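Local coordinates for beta-lactamase-like protein (Novosphingobium pentaromativorans US6-1, PDB 6AUF) that probably hydrolyses beta-lactam antibiotics as a class B3 metallo-beta-lactamase, using two zinc ions bound in its active site, at residues G173-E181 with S189-C197. Numbering follows the deposited sequence.
Sequences GRLALTVRE and SASWTWQAC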
loop_
_atom_site.group_PDB
_atom_site.type_symbol
_atom_site.label_atom_id
_atom_site.label_comp_id
_atom_site.label_asym_id
_atom_site.label_seq_id
_atom_site.Cartn_x
_atom_site.Cartn_y
_atom_site.Cartn_z
ATOM N N GLY A 173 7.945 8.068 -18.266
ATOM C CA GLY A 173 8.388 9.417 -18.566
ATOM C C GLY A 173 9.255 9.924 -17.435
ATOM O O GLY A 173 10.135 9.218 -16.932
ATOM N N ARG A 174 8.993 11.148 -16.995
ATOM C CA ARG A 174 9.751 11.735 -15.899
ATOM C C ARG A 174 9.299 11.228 -14.537
ATOM O O ARG A 174 9.904 11.591 -13.522
ATOM C CB ARG A 174 9.651 13.256 -15.967
ATOM C CG ARG A 174 10.011 13.791 -17.342
ATOM C CD ARG A 174 9.002 14.804 -17.845
ATOM N NE ARG A 174 9.114 16.072 -17.126
ATOM C CZ ARG A 174 8.408 17.164 -17.406
ATOM N NH1 ARG A 174 8.596 18.265 -16.694
ATOM N NH2 ARG A 174 7.516 17.162 -18.392
ATOM N N LEU A 175 8.260 10.399 -14.488
ATOM C CA LEU A 175 7.898 9.717 -13.257
ATOM C C LEU A 175 8.969 8.705 -12.874
ATOM O O LEU A 175 9.526 8.006 -13.729
ATOM C CB LEU A 175 6.569 8.989 -13.414
ATOM C CG LEU A 175 5.300 9.800 -13.556
ATOM C CD1 LEU A 175 4.120 8.863 -13.449
ATOM C CD2 LEU A 175 5.269 10.820 -12.464
ATOM N N ALA A 176 9.241 8.615 -11.576
ATOM C CA ALA A 176 10.176 7.620 -11.066
ATOM C C ALA A 176 9.680 7.207 -9.685
ATOM O O ALA A 176 9.910 7.920 -8.706
ATOM C CB ALA A 176 11.599 8.164 -11.016
ATOM N N LEU A 177 8.996 6.067 -9.620
ATOM C CA LEU A 177 8.581 5.469 -8.358
ATOM C C LEU A 177 9.568 4.364 -7.993
ATOM O O LEU A 177 9.741 3.394 -8.741
ATOM C CB LEU A 177 7.158 4.922 -8.446
ATOM C CG LEU A 177 6.002 5.929 -8.556
ATOM C CD1 LEU A 177 5.764 6.400 -9.999
ATOM C CD2 LEU A 177 4.727 5.319 -7.977
ATOM N N THR A 178 10.219 4.507 -6.853
ATOM C CA THR A 178 11.281 3.588 -6.479
ATOM C C THR A 178 10.826 2.722 -5.297
ATOM O O THR A 178 10.297 3.231 -4.300
ATOM C CB THR A 178 12.567 4.382 -6.223
ATOM O OG1 THR A 178 13.237 3.892 -5.064
ATOM C CG2 THR A 178 12.245 5.874 -6.071
ATOM N N VAL A 179 10.991 1.398 -5.446
ATOM C CA VAL A 179 10.416 0.386 -4.560
ATOM C C VAL A 179 11.462 -0.147 -3.579
ATOM O O VAL A 179 12.656 -0.248 -3.878
ATOM C CB VAL A 179 9.830 -0.785 -5.375
ATOM C CG1 VAL A 179 10.972 -1.693 -5.855
ATOM C CG2 VAL A 179 8.842 -1.580 -4.537
ATOM N N ARG A 180 10.991 -0.526 -2.399
ATOM C CA ARG A 180 11.784 -1.225 -1.412
ATOM C C ARG A 180 11.017 -2.468 -0.987
ATOM O O ARG A 180 9.821 -2.381 -0.674
ATOM C CB ARG A 180 12.070 -0.361 -0.172
ATOM C CG ARG A 180 13.033 0.825 -0.344
ATOM C CD ARG A 180 14.341 0.491 -0.994
ATOM N NE ARG A 180 15.084 -0.557 -0.292
ATOM C CZ ARG A 180 16.133 -0.346 0.505
ATOM N NH1 ARG A 180 16.568 0.886 0.734
ATOM N NH2 ARG A 180 16.755 -1.376 1.086
ATOM N N GLU A 181 11.704 -3.617 -0.959
ATOM C CA GLU A 181 11.142 -4.790 -0.294
ATOM C C GLU A 181 11.124 -4.554 1.215
ATOM O O GLU A 181 12.175 -4.312 1.826
ATOM C CB GLU A 181 11.926 -6.053 -0.641
ATOM C CG GLU A 181 11.383 -6.745 -1.889
ATOM C CD GLU A 181 12.003 -8.103 -2.141
ATOM O OE1 GLU A 181 11.471 -8.884 -2.973
ATOM O OE2 GLU A 181 13.025 -8.387 -1.494
ATOM N N SER A 189 5.535 -7.905 0.882
ATOM C CA SER A 189 5.285 -6.501 1.178
ATOM C C SER A 189 6.313 -5.592 0.510
ATOM O O SER A 189 7.524 -5.845 0.549
ATOM C CB SER A 189 5.289 -6.279 2.685
ATOM O OG SER A 189 5.549 -4.915 2.949
ATOM N N ALA A 190 5.816 -4.525 -0.107
ATOM C CA ALA A 190 6.628 -3.515 -0.760
ATOM C C ALA A 190 6.187 -2.127 -0.311
ATOM O O ALA A 190 5.020 -1.893 0.010
ATOM C CB ALA A 190 6.524 -3.611 -2.272
ATOM N N SER A 191 7.144 -1.210 -0.280
ATOM C CA SER A 191 6.902 0.189 0.017
ATOM C C SER A 191 7.474 1.026 -1.117
ATOM O O SER A 191 8.495 0.669 -1.717
ATOM C CB SER A 191 7.534 0.596 1.347
ATOM O OG SER A 191 6.786 0.060 2.424
ATOM N N TRP A 192 6.802 2.140 -1.409
ATOM C CA TRP A 192 7.099 2.940 -2.581
ATOM C C TRP A 192 7.403 4.383 -2.196
ATOM O O TRP A 192 6.887 4.904 -1.202
ATOM C CB TRP A 192 5.935 2.887 -3.556
ATOM C CG TRP A 192 5.714 1.527 -4.154
ATOM C CD1 TRP A 192 4.925 0.531 -3.655
ATOM C CD2 TRP A 192 6.271 1.025 -5.375
ATOM N NE1 TRP A 192 4.957 -0.561 -4.487
ATOM C CE2 TRP A 192 5.776 -0.284 -5.552
ATOM C CE3 TRP A 192 7.155 1.545 -6.325
ATOM C CZ2 TRP A 192 6.129 -1.078 -6.649
ATOM C CZ3 TRP A 192 7.509 0.749 -7.417
ATOM C CH2 TRP A 192 6.993 -0.543 -7.568
ATOM N N THR A 193 8.213 5.040 -3.025
ATOM C CA THR A 193 8.775 6.342 -2.694
ATOM C C THR A 193 8.959 7.148 -3.979
ATOM O O THR A 193 9.448 6.612 -4.982
ATOM C CB THR A 193 10.105 6.132 -1.930
ATOM O OG1 THR A 193 10.008 6.695 -0.615
ATOM C CG2 THR A 193 11.339 6.679 -2.673
ATOM N N TRP A 194 8.558 8.420 -3.962
ATOM C CA TRP A 194 8.728 9.281 -5.135
ATOM C C TRP A 194 8.576 10.738 -4.721
ATOM O O TRP A 194 8.092 11.044 -3.631
ATOM C CB TRP A 194 7.735 8.946 -6.259
ATOM C CG TRP A 194 6.287 9.217 -5.923
ATOM C CD1 TRP A 194 5.554 10.338 -6.249
ATOM C CD2 TRP A 194 5.396 8.353 -5.220
ATOM N NE1 TRP A 194 4.260 10.219 -5.783
ATOM C CE2 TRP A 194 4.133 9.014 -5.149
ATOM C CE3 TRP A 194 5.534 7.091 -4.635
ATOM C CZ2 TRP A 194 3.027 8.448 -4.514
ATOM C CZ3 TRP A 194 4.427 6.527 -4.005
ATOM C CH2 TRP A 194 3.194 7.203 -3.950
ATOM N N GLN A 195 9.017 11.630 -5.601
ATOM C CA GLN A 195 8.973 13.063 -5.336
ATOM C C GLN A 195 7.724 13.710 -5.934
ATOM O O GLN A 195 7.274 13.344 -7.026
ATOM C CB GLN A 195 10.221 13.756 -5.883
ATOM C CG GLN A 195 10.205 15.253 -5.644
ATOM C CD GLN A 195 11.483 15.922 -6.093
ATOM O OE1 GLN A 195 12.340 16.236 -5.278
ATOM N NE2 GLN A 195 11.618 16.143 -7.396
ATOM N N ALA A 196 7.165 14.672 -5.196
ATOM C CA ALA A 196 6.001 15.434 -5.622
ATOM C C ALA A 196 6.227 16.909 -5.322
ATOM O O ALA A 196 6.780 17.265 -4.278
ATOM C CB ALA A 196 4.731 14.946 -4.932
ATOM N N CYS A 197 5.806 17.768 -6.240
ATOM C CA CYS A 197 6.000 19.198 -6.081
ATOM C C CYS A 197 4.681 19.916 -6.305
ATOM O O CYS A 197 3.898 19.541 -7.185
ATOM C CB CYS A 197 7.071 19.704 -7.037
ATOM S SG CYS A 197 8.578 18.691 -6.982
#
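Val179 turns CG2 anti to its own backbone N, and Trp192, with CG anti to its carbonyl carbon (chi1 -66°), brings its indole against the Val179 side chain. Val179 CG2 lies over the middle of the Trp192 six-membered ring, 3.5 Å from its centroid, a CH-pi contact. Tryptophan suits the place by pairing a broad apolar face with an N-H that finds a buried acceptor, Thr105 O for Trp192 NE1 and Thr53 OG1 for Trp194 NE1. Leu177 and Trp194 run side by side, with Leu177 CD2 over the Trp194 ring, 4.2 Å from the centroid of its six-membered ring and offset toward the rim. The strands form an antiparallel beta hairpin in one sheet of the alpha-beta/beta-alpha sandwich of metallo-beta-lactamases; Leu177 and Trp194 reach Ile75 of the other sheet, and Leu177 also Val73. Buried Glu181 is the polar end of this otherwise apolar row, bound to Arg231 and Ser132. Thr178 N gives Thr193 O a nearly straight bond of 2.9 Å (176°), whereas the return bond is weak; Arg180 and Ser191 exchange two more. On the reverse face, beta-branched threonines offer methyls across the strands, Thr178 CG2 meeting Thr193 CG2 at 3.6 Å, while Arg180, bent along its chain, reaches a salt bridge with Asp166.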